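Local coordinates for protein 3,4-dihydroxybenzoate decarboxylase (Enterobacter cloacae, PDB 5NY5) that catalyses the decarboxylation of 3,4-dihydroxybenzoate and, in reverse, the para-carboxylation of catechols, using a prenylated flavin cofactor, at residues 94-99 and 238-243; 383-388 and 398-403; 129-134 and 307-312; 418-423 and 473-478. One frame throughout, in Å; residues are numbered along the deposited sequence.

Contact 1 of 4, residues 94-99 and 238-243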
loop_
_atom_site.group_PDB
_atom_site.type_symbol
_atom_site.label_atom_id
_atom_site.label_comp_id
_atom_site.label_asym_id
_atom_site.label_seq_id
_atom_site.Cartn_x
_atom_site.Cartn_y
_atom_site.Cartn_z
ATOM N N ALA A 94 -1.550 25.497 29.424
ATOM C CA ALA A 94 -2.628 24.516 29.471
ATOM C C ALA A 94 -2.662 23.798 30.814
ATOM O O ALA A 94 -3.740 23.461 31.316
ATOM C CB ALA A 94 -2.482 23.517 28.326
ATOM N N GLN A 95 -1.492 23.561 31.413
ATOM C CA GLN A 95 -1.456 22.934 32.728
ATOM C C GLN A 95 -2.022 23.857 33.795
ATOM O O GLN A 95 -2.795 23.422 34.656
ATOM C CB GLN A 95 -0.027 22.532 33.088
ATOM C CG GLN A 95 0.144 22.151 34.552
ATOM C CD GLN A 95 1.538 21.650 34.872
ATOM O OE1 GLN A 95 2.528 22.135 34.325
ATOM N NE2 GLN A 95 1.621 20.666 35.760
ATOM N N HIS A 96 -1.645 25.138 33.753
ATOM C CA HIS A 96 -2.084 26.079 34.776
ATOM C C HIS A 96 -3.602 26.182 34.820
ATOM O O HIS A 96 -4.200 26.209 35.902
ATOM C CB HIS A 96 -1.455 27.448 34.521
ATOM C CG HIS A 96 -1.772 28.464 35.570
ATOM N ND1 HIS A 96 -2.807 29.365 35.444
ATOM C CD2 HIS A 96 -1.190 28.726 36.763
ATOM C CE1 HIS A 96 -2.850 30.138 36.514
ATOM N NE2 HIS A 96 -1.878 29.770 37.330
ATOM N N VAL A 97 -4.245 26.230 33.653
ATOM C CA VAL A 97 -5.703 26.285 33.622
ATOM C C VAL A 97 -6.297 24.948 34.047
ATOM O O VAL A 97 -7.266 24.902 34.816
ATOM C CB VAL A 97 -6.192 26.704 32.224
ATOM C CG1 VAL A 97 -7.707 26.737 32.188
ATOM C CG2 VAL A 97 -5.619 28.061 31.849
ATOM N N GLY A 98 -5.729 23.842 33.563
ATOM C CA GLY A 98 -6.219 22.531 33.956
ATOM C C GLY A 98 -6.134 22.288 35.448
ATOM O O GLY A 98 -6.932 21.529 36.004
ATOM N N GLN A 99 -5.169 22.922 36.117
ATOM C CA GLN A 99 -5.108 22.847 37.573
ATOM C C GLN A 99 -6.256 23.620 38.207
ATOM O O GLN A 99 -6.827 23.185 39.212
ATOM C CB GLN A 99 -3.760 23.375 38.065
ATOM C CG GLN A 99 -3.624 23.480 39.577
ATOM C CD GLN A 99 -3.398 22.138 40.254
ATOM O OE1 GLN A 99 -3.463 21.086 39.619
ATOM N NE2 GLN A 99 -3.126 22.173 41.553
ATOM N N GLY A 238 -13.027 31.973 38.562
ATOM C CA GLY A 238 -12.931 32.243 39.986
ATOM C C GLY A 238 -11.709 31.604 40.616
ATOM O O GLY A 238 -11.071 32.191 41.492
ATOM N N ALA A 239 -11.364 30.394 40.175
ATOM C CA ALA A 239 -10.164 29.743 40.689
ATOM C C ALA A 239 -8.903 30.416 40.162
ATOM O O ALA A 239 -7.906 30.531 40.885
ATOM C CB ALA A 239 -10.174 28.262 40.323
ATOM N N LEU A 240 -8.930 30.870 38.908
ATOM C CA LEU A 240 -7.763 31.528 38.331
ATOM C C LEU A 240 -7.478 32.869 38.994
ATOM O O LEU A 240 -6.325 33.314 39.012
ATOM C CB LEU A 240 -7.961 31.711 36.828
ATOM C CG LEU A 240 -7.809 30.454 35.973
ATOM C CD1 LEU A 240 -8.579 30.601 34.676
ATOM C CD2 LEU A 240 -6.341 30.183 35.692
ATOM N N ARG A 241 -8.502 33.526 39.543
ATOM C CA ARG A 241 -8.321 34.798 40.228
ATOM C C ARG A 241 -8.393 34.689 41.743
ATOM O O ARG A 241 -8.158 35.692 42.425
ATOM C CB ARG A 241 -9.370 35.819 39.762
ATOM C CG ARG A 241 -9.412 36.061 38.262
ATOM C CD ARG A 241 -8.062 36.484 37.715
ATOM N NE ARG A 241 -8.157 36.904 36.321
ATOM C CZ ARG A 241 -7.110 37.129 35.534
ATOM N NH1 ARG A 241 -5.880 36.967 36.002
ATOM N NH2 ARG A 241 -7.292 37.510 34.280
ATOM N N GLN A 242 -8.710 33.510 42.284
ATOM C CA GLN A 242 -8.930 33.336 43.722
ATOM C C GLN A 242 -9.976 34.323 44.233
ATOM O O GLN A 242 -9.901 34.820 45.357
ATOM C CB GLN A 242 -7.622 33.462 44.503
ATOM C CG GLN A 242 -6.693 32.277 44.334
ATOM C CD GLN A 242 -7.313 30.985 44.826
ATOM O OE1 GLN A 242 -7.810 30.181 44.038
ATOM N NE2 GLN A 242 -7.282 30.775 46.137
ATOM N N GLN A 243 -10.960 34.607 43.388
ATOM C CA GLN A 243 -12.010 35.574 43.663
ATOM C C GLN A 243 -13.244 35.189 42.859
ATOM O O GLN A 243 -13.181 35.119 41.625
ATOM C CB GLN A 243 -11.546 36.986 43.308
ATOM C CG GLN A 243 -12.566 38.064 43.590
ATOM C CD GLN A 243 -12.716 38.349 45.067
ATOM O OE1 GLN A 243 -11.793 38.133 45.852
ATOM N NE2 GLN A 243 -13.886 38.837 45.457
#
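H96 and L240 meet across two helices through a single methyl group. CD2 of L240 lies 3.6 Å from CE1 of the H96 imidazole and equally close to ND1 of that ring, so the methyl approaches the CE1-ND1 bond on a slant. The ring is brought there by its first torsion: CG stands anti to the backbone N (chi1 -176°), which carries the imidazole outward although its CB does not aim at the other helix. V97 adds a looser apolar contact, its CG2 being 4.4 Å from L240 CD2. Only 122 Å² is buried in all, consistent with a light touch. L240 belongs to the last turn of its helix, which a Schellman motif closes: Q242 has positive phi and Q243 N donates to G238 O at 3.1 Å. R241 is tied down by a salt bridge to D213 and a bond to L85 O. V97 also packs on F222, which binds prenylated FMN when the cofactor is present, placing the contact beside a residue of the flavin site, probably in its second shell. Helix 93-101 thus touches helix 234-241 through H96, V97 and A100, and helix 324-346 through A94, while L240 also rests on A215 of helix 214-219.

Contact 2 of 4, residues 383-388 and 398-403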
loop_
_atom_site.group_PDB
_atom_site.type_symbol
_atom_site.label_atom_id
_atom_site.label_comp_id
_atom_site.label_asym_id
_atom_site.label_seq_id
_atom_site.Cartn_x
_atom_site.Cartn_y
_atom_site.Cartn_z
ATOM N N GLN A 383 0.791 4.837 20.599
ATOM C CA GLN A 383 -0.267 4.781 21.598
ATOM C C GLN A 383 -0.680 6.180 22.029
ATOM O O GLN A 383 -1.873 6.467 22.170
ATOM C CB GLN A 383 0.188 3.959 22.802
ATOM C CG GLN A 383 -0.895 3.732 23.843
ATOM C CD GLN A 383 -2.052 2.906 23.309
ATOM O OE1 GLN A 383 -1.867 2.023 22.474
ATOM N NE2 GLN A 383 -3.254 3.195 23.788
ATOM N N ALA A 384 0.295 7.072 22.220
ATOM C CA ALA A 384 -0.022 8.447 22.590
ATOM C C ALA A 384 -0.830 9.142 21.504
ATOM O O ALA A 384 -1.741 9.923 21.800
ATOM C CB ALA A 384 1.263 9.223 22.877
ATOM N N ALA A 385 -0.510 8.870 20.236
ATOM C CA ALA A 385 -1.257 9.474 19.138
ATOM C C ALA A 385 -2.679 8.938 19.078
ATOM O O ALA A 385 -3.622 9.690 18.809
ATOM C CB ALA A 385 -0.534 9.230 17.815
ATOM N N LEU A 386 -2.853 7.641 19.330
ATOM C CA LEU A 386 -4.193 7.066 19.339
ATOM C C LEU A 386 -5.035 7.633 20.474
ATOM O O LEU A 386 -6.247 7.824 20.317
ATOM C CB LEU A 386 -4.108 5.546 19.443
ATOM C CG LEU A 386 -3.408 4.862 18.270
ATOM C CD1 LEU A 386 -3.297 3.367 18.505
ATOM C CD2 LEU A 386 -4.144 5.151 16.980
ATOM N N ILE A 387 -4.420 7.905 21.624
ATOM C CA ILE A 387 -5.173 8.454 22.746
ATOM C C ILE A 387 -5.680 9.850 22.409
ATOM O O ILE A 387 -6.844 10.182 22.658
ATOM C CB ILE A 387 -4.318 8.451 24.024
ATOM C CG1 ILE A 387 -3.984 7.022 24.440
ATOM C CG2 ILE A 387 -5.049 9.150 25.147
ATOM C CD1 ILE A 387 -2.978 6.939 25.564
ATOM N N ALA A 388 -4.820 10.682 21.820
ATOM C CA ALA A 388 -5.226 12.035 21.455
ATOM C C ALA A 388 -6.337 12.016 20.414
ATOM O O ALA A 388 -7.321 12.757 20.527
ATOM C CB ALA A 388 -4.021 12.821 20.943
ATOM N N ILE A 398 -1.620 14.107 13.553
ATOM C CA ILE A 398 -0.774 14.113 14.736
ATOM C C ILE A 398 0.675 14.059 14.280
ATOM O O ILE A 398 1.016 13.316 13.355
ATOM C CB ILE A 398 -1.086 12.925 15.672
ATOM C CG1 ILE A 398 -2.541 12.972 16.140
ATOM C CG2 ILE A 398 -0.139 12.910 16.857
ATOM C CD1 ILE A 398 -2.875 14.190 16.950
ATOM N N ILE A 399 1.528 14.848 14.925
ATOM C CA ILE A 399 2.967 14.769 14.731
ATOM C C ILE A 399 3.603 14.458 16.076
ATOM O O ILE A 399 3.340 15.148 17.065
ATOM C CB ILE A 399 3.535 16.066 14.130
ATOM C CG1 ILE A 399 2.954 16.288 12.733
ATOM C CG2 ILE A 399 5.044 15.997 14.062
ATOM C CD1 ILE A 399 3.374 17.575 12.087
ATOM N N LEU A 400 4.421 13.412 16.111
ATOM C CA LEU A 400 5.139 12.995 17.306
ATOM C C LEU A 400 6.594 13.431 17.203
ATOM O O LEU A 400 7.260 13.137 16.209
ATOM C CB LEU A 400 5.063 11.476 17.475
ATOM C CG LEU A 400 3.685 10.817 17.486
ATOM C CD1 LEU A 400 3.809 9.337 17.184
ATOM C CD2 LEU A 400 3.018 11.023 18.831
ATOM N N VAL A 401 7.086 14.126 18.227
ATOM C CA VAL A 401 8.475 14.562 18.288
ATOM C C VAL A 401 9.019 14.266 19.681
ATOM O O VAL A 401 8.271 14.010 20.622
ATOM C CB VAL A 401 8.639 16.059 17.954
ATOM C CG1 VAL A 401 8.163 16.351 16.548
ATOM C CG2 VAL A 401 7.879 16.902 18.953
ATOM N N ASP A 402 10.345 14.315 19.800
ATOM C CA ASP A 402 11.026 14.038 21.054
ATOM C C ASP A 402 11.154 15.306 21.897
ATOM O O ASP A 402 10.753 16.400 21.495
ATOM C CB ASP A 402 12.398 13.422 20.792
ATOM C CG ASP A 402 12.309 12.080 20.103
ATOM O OD1 ASP A 402 11.810 11.122 20.729
ATOM O OD2 ASP A 402 12.744 11.982 18.937
ATOM N N GLU A 403 11.731 15.155 23.089
ATOM C CA GLU A 403 11.796 16.255 24.042
ATOM C C GLU A 403 12.800 17.332 23.649
ATOM O O GLU A 403 12.778 18.412 24.245
ATOM C CB GLU A 403 12.128 15.722 25.439
ATOM C CG GLU A 403 13.534 15.154 25.595
ATOM C CD GLU A 403 13.658 13.725 25.097
ATOM O OE1 GLU A 403 12.873 13.326 24.214
ATOM O OE2 GLU A 403 14.541 12.994 25.596
#
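No flat group takes part where A385 meets I398 and L400, so there are no faces or edges to describe: the touching is done by methyl groups alone. CB of A385 points at the strand and lies 3.8 Å from CG2 of I398 and 4.1 Å from CD2 of L400, so one small side chain touches two residues that stand two apart on the same side of the strand. The branches of I398 divide the work. CG2 turns to A385, while CG1, anti to the carbonyl carbon (chi1 -60°), leads CD1 to within 4.4 Å of A388 CB, one helical turn further on. The small alanine side chains are consistent with the close backbones, the CA atoms of A385 and I398 being 6.4 Å apart. The short axes approach to 9.2 Å, with N-to-C directions 146° apart. This antiparallel sense is that of a beta-alpha-beta crossover, in which helix 380-391 connects strand 365-370 to its parallel neighbour 397-401 and packs on the sheet they share. I399, between the two contact residues, points away from the helix and meets I413 and M417 of helix 410-419, so helices flank the sheet on both faces. I398 and L400 are held in the sheet by backbone bonds to strand 455-462. On the helix, A388 also rests on I339 and I387 packs on A342 and V343, all three from helix 324-346. Q383 NE2 donates to L389 O of a second subunit, and L386 packs on L430 of that same neighbouring subunit.

Contact 3 of 4, residues 129-134 and 307-312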
loop_
_atom_site.group_PDB
_atom_site.type_symbol
_atom_site.label_atom_id
_atom_site.label_comp_id
_atom_site.label_asym_id
_atom_site.label_seq_id
_atom_site.Cartn_x
_atom_site.Cartn_y
_atom_site.Cartn_z
ATOM N N PHE A 129 -35.887 52.477 19.811
ATOM C CA PHE A 129 -34.793 51.554 20.069
ATOM C C PHE A 129 -34.307 50.930 18.767
ATOM O O PHE A 129 -35.102 50.557 17.900
ATOM C CB PHE A 129 -35.240 50.462 21.041
ATOM C CG PHE A 129 -34.185 49.434 21.328
ATOM C CD1 PHE A 129 -34.144 48.247 20.616
ATOM C CD2 PHE A 129 -33.239 49.651 22.312
ATOM C CE1 PHE A 129 -33.176 47.300 20.878
ATOM C CE2 PHE A 129 -32.269 48.707 22.579
ATOM C CZ PHE A 129 -32.239 47.530 21.861
ATOM N N ASP A 130 -32.988 50.821 18.635
ATOM C CA ASP A 130 -32.381 50.224 17.449
ATOM C C ASP A 130 -31.013 49.696 17.837
ATOM O O ASP A 130 -30.143 50.471 18.248
ATOM C CB ASP A 130 -32.268 51.241 16.313
ATOM C CG ASP A 130 -31.891 50.599 14.989
ATOM O OD1 ASP A 130 -31.478 49.422 14.986
ATOM O OD2 ASP A 130 -32.004 51.275 13.945
ATOM N N LEU A 131 -30.822 48.384 17.702
ATOM C CA LEU A 131 -29.546 47.780 18.066
ATOM C C LEU A 131 -28.419 48.281 17.176
ATOM O O LEU A 131 -27.263 48.333 17.610
ATOM C CB LEU A 131 -29.658 46.258 17.991
ATOM C CG LEU A 131 -28.643 45.433 18.777
ATOM C CD1 LEU A 131 -28.515 45.954 20.197
ATOM C CD2 LEU A 131 -29.050 43.969 18.775
ATOM N N ARG A 132 -28.735 48.662 15.936
ATOM C CA ARG A 132 -27.711 49.176 15.033
ATOM C C ARG A 132 -27.175 50.520 15.508
ATOM O O ARG A 132 -25.972 50.783 15.408
ATOM C CB ARG A 132 -28.267 49.297 13.614
ATOM C CG ARG A 132 -28.465 47.981 12.881
ATOM C CD ARG A 132 -29.804 47.336 13.204
ATOM N NE ARG A 132 -30.488 46.887 11.996
ATOM C CZ ARG A 132 -31.512 47.523 11.435
ATOM N NH1 ARG A 132 -31.984 48.637 11.981
ATOM N NH2 ARG A 132 -32.069 47.042 10.333
ATOM N N LYS A 133 -28.052 51.392 16.013
ATOM C CA LYS A 133 -27.598 52.667 16.555
ATOM C C LYS A 133 -26.834 52.495 17.859
ATOM O O LYS A 133 -26.049 53.373 18.228
ATOM C CB LYS A 133 -28.781 53.607 16.798
ATOM C CG LYS A 133 -29.696 53.844 15.610
ATOM C CD LYS A 133 -30.798 54.826 15.998
ATOM C CE LYS A 133 -31.920 54.867 14.974
ATOM N NZ LYS A 133 -31.463 55.353 13.642
ATOM N N LEU A 134 -27.049 51.386 18.561
ATOM C CA LEU A 134 -26.518 51.206 19.904
ATOM C C LEU A 134 -25.117 50.608 19.908
ATOM O O LEU A 134 -24.243 51.088 20.637
ATOM C CB LEU A 134 -27.469 50.321 20.713
ATOM C CG LEU A 134 -27.463 50.468 22.232
ATOM C CD1 LEU A 134 -27.498 51.933 22.618
ATOM C CD2 LEU A 134 -28.656 49.743 22.821
ATOM N N LYS A 307 -34.740 42.070 24.647
ATOM C CA LYS A 307 -35.634 42.861 25.480
ATOM C C LYS A 307 -34.956 44.082 26.075
ATOM O O LYS A 307 -35.602 45.121 26.237
ATOM C CB LYS A 307 -36.206 42.001 26.610
ATOM C CG LYS A 307 -37.033 40.825 26.127
ATOM C CD LYS A 307 -38.170 41.292 25.237
ATOM C CE LYS A 307 -38.967 40.119 24.695
ATOM N NZ LYS A 307 -40.059 40.565 23.788
ATOM N N ALA A 308 -33.670 43.983 26.396
ATOM C CA ALA A 308 -32.931 45.111 26.937
ATOM C C ALA A 308 -31.455 44.945 26.615
ATOM O O ALA A 308 -30.937 43.827 26.568
ATOM C CB ALA A 308 -33.127 45.240 28.451
ATOM N N VAL A 309 -30.788 46.071 26.384
ATOM C CA VAL A 309 -29.337 46.118 26.263
ATOM C C VAL A 309 -28.797 46.844 27.485
ATOM O O VAL A 309 -29.375 47.839 27.935
ATOM C CB VAL A 309 -28.884 46.804 24.961
ATOM C CG1 VAL A 309 -27.377 46.699 24.801
ATOM C CG2 VAL A 309 -29.584 46.182 23.772
ATOM N N THR A 310 -27.689 46.342 28.022
ATOM C CA THR A 310 -27.189 46.773 29.318
ATOM C C THR A 310 -25.675 46.889 29.250
ATOM O O THR A 310 -24.996 45.930 28.874
ATOM C CB THR A 310 -27.625 45.780 30.405
ATOM O OG1 THR A 310 -28.934 46.127 30.874
ATOM C CG2 THR A 310 -26.664 45.762 31.561
HETATM N N MSE A 311 -25.151 48.061 29.598
HETATM C CA MSE A 311 -23.716 48.314 29.488
HETATM C C MSE A 311 -23.226 49.337 30.510
HETATM O O MSE A 311 -24.013 50.109 31.052
HETATM C CB MSE A 311 -23.372 48.779 28.074
HETATM C CG MSE A 311 -24.149 49.995 27.602
HETATM SE SE MSE A 311 -23.855 50.361 25.708
HETATM C CE MSE A 311 -22.772 51.973 25.863
ATOM N N ARG A 312 -21.924 49.324 30.785
ATOM C CA ARG A 312 -21.351 50.314 31.679
ATOM C C ARG A 312 -21.047 51.603 30.921
ATOM O O ARG A 312 -21.192 51.690 29.698
ATOM C CB ARG A 312 -20.088 49.782 32.359
ATOM C CG ARG A 312 -19.391 48.636 31.663
ATOM C CD ARG A 312 -17.973 48.482 32.201
ATOM N NE ARG A 312 -17.841 47.447 33.226
ATOM C CZ ARG A 312 -16.825 47.370 34.082
ATOM N NH1 ARG A 312 -16.776 46.390 34.974
ATOM N NH2 ARG A 312 -15.863 48.282 34.057
#
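This is a buried apolar contact in which the short helix 131-134 and F129, just ahead of its N-cap D130, pack on strand 303-311 through one side chain, V309. Its CG2 lies 3.5 Å from CZ of F129, near the plane of the ring, so the phenyl presents its edge to the methyl, the two side chains crossing at about a right angle. L131 CD1 reaches the same methyl at 3.7 Å. L134 comes from one turn further along and meets V309 tip to tip: its CD2 sits over V309 CB at 3.6 Å and is about equally far from both methyls. CG2 of V309, anti to the carbonyl carbon, is thus shared by all three partners. The helix start is fixed by D130 at the N-cap. Its OD1 accepts from R132 N at 3.0 Å (N-H...O 152°), from well above the carboxylate plane. R132 NH1 grips the same oxygen at 3.1 Å in a salt bridge, on the syn side, close to the plane and on the other side of it from R132 N. One carboxylate oxygen therefore holds both the backbone and the side chain of R132, which probably steadies the turn that presents L131 and L134. F129 and L134 also lie on F122 of strand 120-123, whose backbone bonds with V309. Within the strand, just before V309, K307 and A308 both face E266 in a classic beta bulge. The arrangement is that of a one-turn, N-capped helix laid against the antiparallel sheet of the Rift-related, FMN-binding-type domain.

Contact 4 of 4, residues 418-423 and 473-478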
loop_
_atom_site.group_PDB
_atom_site.type_symbol
_atom_site.label_atom_id
_atom_site.label_comp_id
_atom_site.label_asym_id
_atom_site.label_seq_id
_atom_site.Cartn_x
_atom_site.Cartn_y
_atom_site.Cartn_z
ATOM N N THR A 418 12.016 16.202 8.642
ATOM C CA THR A 418 13.019 16.106 7.590
ATOM C C THR A 418 14.127 15.114 7.922
ATOM O O THR A 418 14.495 14.295 7.076
ATOM C CB THR A 418 13.618 17.493 7.315
ATOM O OG1 THR A 418 12.658 18.301 6.628
ATOM C CG2 THR A 418 14.863 17.385 6.469
ATOM N N THR A 419 14.657 15.154 9.142
ATOM C CA THR A 419 15.805 14.338 9.512
ATOM C C THR A 419 15.460 13.181 10.434
ATOM O O THR A 419 16.351 12.398 10.774
ATOM C CB THR A 419 16.879 15.203 10.184
ATOM O OG1 THR A 419 16.437 15.579 11.494
ATOM C CG2 THR A 419 17.147 16.452 9.363
ATOM N N ARG A 420 14.208 13.054 10.859
ATOM C CA ARG A 420 13.802 12.021 11.804
ATOM C C ARG A 420 12.558 11.309 11.307
ATOM O O ARG A 420 11.641 11.001 12.074
ATOM C CB ARG A 420 13.579 12.614 13.191
ATOM C CG ARG A 420 14.861 13.050 13.867
ATOM C CD ARG A 420 14.605 13.744 15.185
ATOM N NE ARG A 420 15.847 13.936 15.924
ATOM C CZ ARG A 420 15.925 14.489 17.127
ATOM N NH1 ARG A 420 14.828 14.909 17.736
ATOM N NH2 ARG A 420 17.103 14.618 17.720
HETATM N N MSE A 421 12.521 11.015 10.014
HETATM C CA MSE A 421 11.315 10.503 9.396
HETATM C C MSE A 421 11.594 9.906 8.023
HETATM O O MSE A 421 12.302 10.496 7.211
HETATM C CB MSE A 421 10.289 11.625 9.273
HETATM C CG MSE A 421 8.863 11.209 9.519
HETATM SE SE MSE A 421 7.642 12.306 8.495
HETATM C CE MSE A 421 8.269 11.817 6.721
ATOM N N GLN A 422 11.029 8.731 7.766
ATOM C CA GLN A 422 11.066 8.105 6.452
ATOM C C GLN A 422 9.634 7.866 6.001
ATOM O O GLN A 422 8.861 7.211 6.704
ATOM C CB GLN A 422 11.866 6.803 6.483
ATOM C CG GLN A 422 13.375 7.010 6.600
ATOM C CD GLN A 422 13.993 7.619 5.343
ATOM O OE1 GLN A 422 13.426 7.539 4.256
ATOM N NE2 GLN A 422 15.163 8.226 5.493
ATOM N N GLY A 423 9.287 8.398 4.827
ATOM C CA GLY A 423 7.898 8.420 4.398
ATOM C C GLY A 423 7.248 7.052 4.307
ATOM O O GLY A 423 6.033 6.929 4.477
ATOM N N PHE A 473 21.272 10.365 17.063
ATOM C CA PHE A 473 20.450 11.511 16.697
ATOM C C PHE A 473 20.558 12.640 17.718
ATOM O O PHE A 473 19.643 13.455 17.847
ATOM C CB PHE A 473 18.991 11.092 16.518
ATOM C CG PHE A 473 18.719 10.356 15.236
ATOM C CD1 PHE A 473 19.063 9.021 15.099
ATOM C CD2 PHE A 473 18.099 10.994 14.175
ATOM C CE1 PHE A 473 18.804 8.343 13.928
ATOM C CE2 PHE A 473 17.836 10.320 13.001
ATOM C CZ PHE A 473 18.191 8.994 12.877
ATOM N N GLU A 474 21.668 12.707 18.444
ATOM C CA GLU A 474 21.871 13.799 19.385
ATOM C C GLU A 474 22.139 15.094 18.628
ATOM O O GLU A 474 23.044 15.160 17.792
ATOM C CB GLU A 474 23.034 13.485 20.325
ATOM C CG GLU A 474 22.886 14.085 21.716
ATOM C CD GLU A 474 24.113 14.861 22.166
ATOM O OE1 GLU A 474 23.997 16.088 22.369
ATOM O OE2 GLU A 474 25.192 14.248 22.317
ATOM N N ARG A 475 21.341 16.119 18.909
ATOM C CA ARG A 475 21.581 17.420 18.307
ATOM C C ARG A 475 22.886 18.006 18.832
ATOM O O ARG A 475 23.305 17.731 19.959
ATOM C CB ARG A 475 20.413 18.365 18.588
ATOM C CG ARG A 475 19.082 17.841 18.080
ATOM C CD ARG A 475 17.946 18.830 18.294
ATOM N NE ARG A 475 17.919 19.883 17.284
ATOM C CZ ARG A 475 16.854 20.634 17.019
ATOM N NH1 ARG A 475 15.724 20.444 17.684
ATOM N NH2 ARG A 475 16.913 21.569 16.083
ATOM N N ALA A 476 23.534 18.807 17.989
ATOM C CA ALA A 476 24.856 19.335 18.291
ATOM C C ALA A 476 24.853 20.039 19.648
ATOM O O ALA A 476 24.026 20.932 19.875
ATOM C CB ALA A 476 25.303 20.302 17.196
ATOM N N PRO A 477 25.744 19.665 20.567
ATOM C CA PRO A 477 25.683 20.215 21.925
ATOM C C PRO A 477 26.475 21.503 22.090
ATOM O O PRO A 477 27.696 21.477 22.270
ATOM C CB PRO A 477 26.270 19.084 22.773
ATOM C CG PRO A 477 27.263 18.432 21.858
ATOM C CD PRO A 477 26.762 18.607 20.443
ATOM N N PHE A 478 25.789 22.637 22.041
ATOM C CA PHE A 478 26.445 23.918 22.243
ATOM C C PHE A 478 26.562 24.228 23.729
ATOM O O PHE A 478 25.667 23.916 24.518
ATOM C CB PHE A 478 25.682 25.027 21.523
ATOM C CG PHE A 478 25.784 24.952 20.029
ATOM C CD1 PHE A 478 24.854 24.246 19.290
ATOM C CD2 PHE A 478 26.824 25.580 19.362
ATOM C CE1 PHE A 478 24.950 24.173 17.915
ATOM C CE2 PHE A 478 26.927 25.510 17.987
ATOM C CZ PHE A 478 25.988 24.804 17.262
#
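R420, the first residue to leave helical geometry after helix 410-419, has its CA 8.3 Å from the CA of F473 in a loop without regular structure. The arginine reaches that loop with a stretched side chain: extended from CG to NE (chi3 170°), it runs past the phenyl ring in the opposite direction and brings NH2 to the backbone carbonyl of F473. The bond from R420 NH2 to F473 O is 2.8 Å long; the donor sits nearly on the extension of the C=O bond (161°), but the N-H itself is bent (135°). On the way, R420 CG passes 3.8 Å from F473 CD2. The ring is met from a second direction by the carbonyl O of T419, which lies in its plane 3.4 Å from CE2, at the hydrogen-bearing edge. R475 CG touches R420 NH2 at 3.8 Å. The two guanidinium groups have separate anionic partners, which probably offset their like charges: R420 NH1 forms a salt bridge with D404, and R475 NH2 one with D412. R475 also bonds to D404 O and makes a cation-pi contact with W415. A third subunit closes over the site, with its Y293 bonding to T419 OG1, its T47 O to R475 NH2, and its P440 on F473. The arginine just past a helix end thus probably helps hold the loop that follows the last strand of the UbiD C-terminal domain sheet, at a subunit interface.

Contacts 2 and 3 are buried apolar packing of helix against strand, in different sheets and about 48 Å apart between centres. Contact 1, only partly buried, joins a helix of the UbiD N-terminal region to one of the Rift-related domain, near the flavin site. Contact 4 is buried as well, but mixed polar and apolar and within an interface with a third subunit; it is the one of the four with a hydrogen bond between its segments. Contact 2 also borders another chain, a second subunit. Contacts 2 and 4 share a region: strand 397-401 precedes helix 410-419 in the chain, and D402 OD2 approaches R420 NH1 to 3.8 Å as a weak, long ion pair. Along the chain, the segments of contacts 1 and 3 alternate.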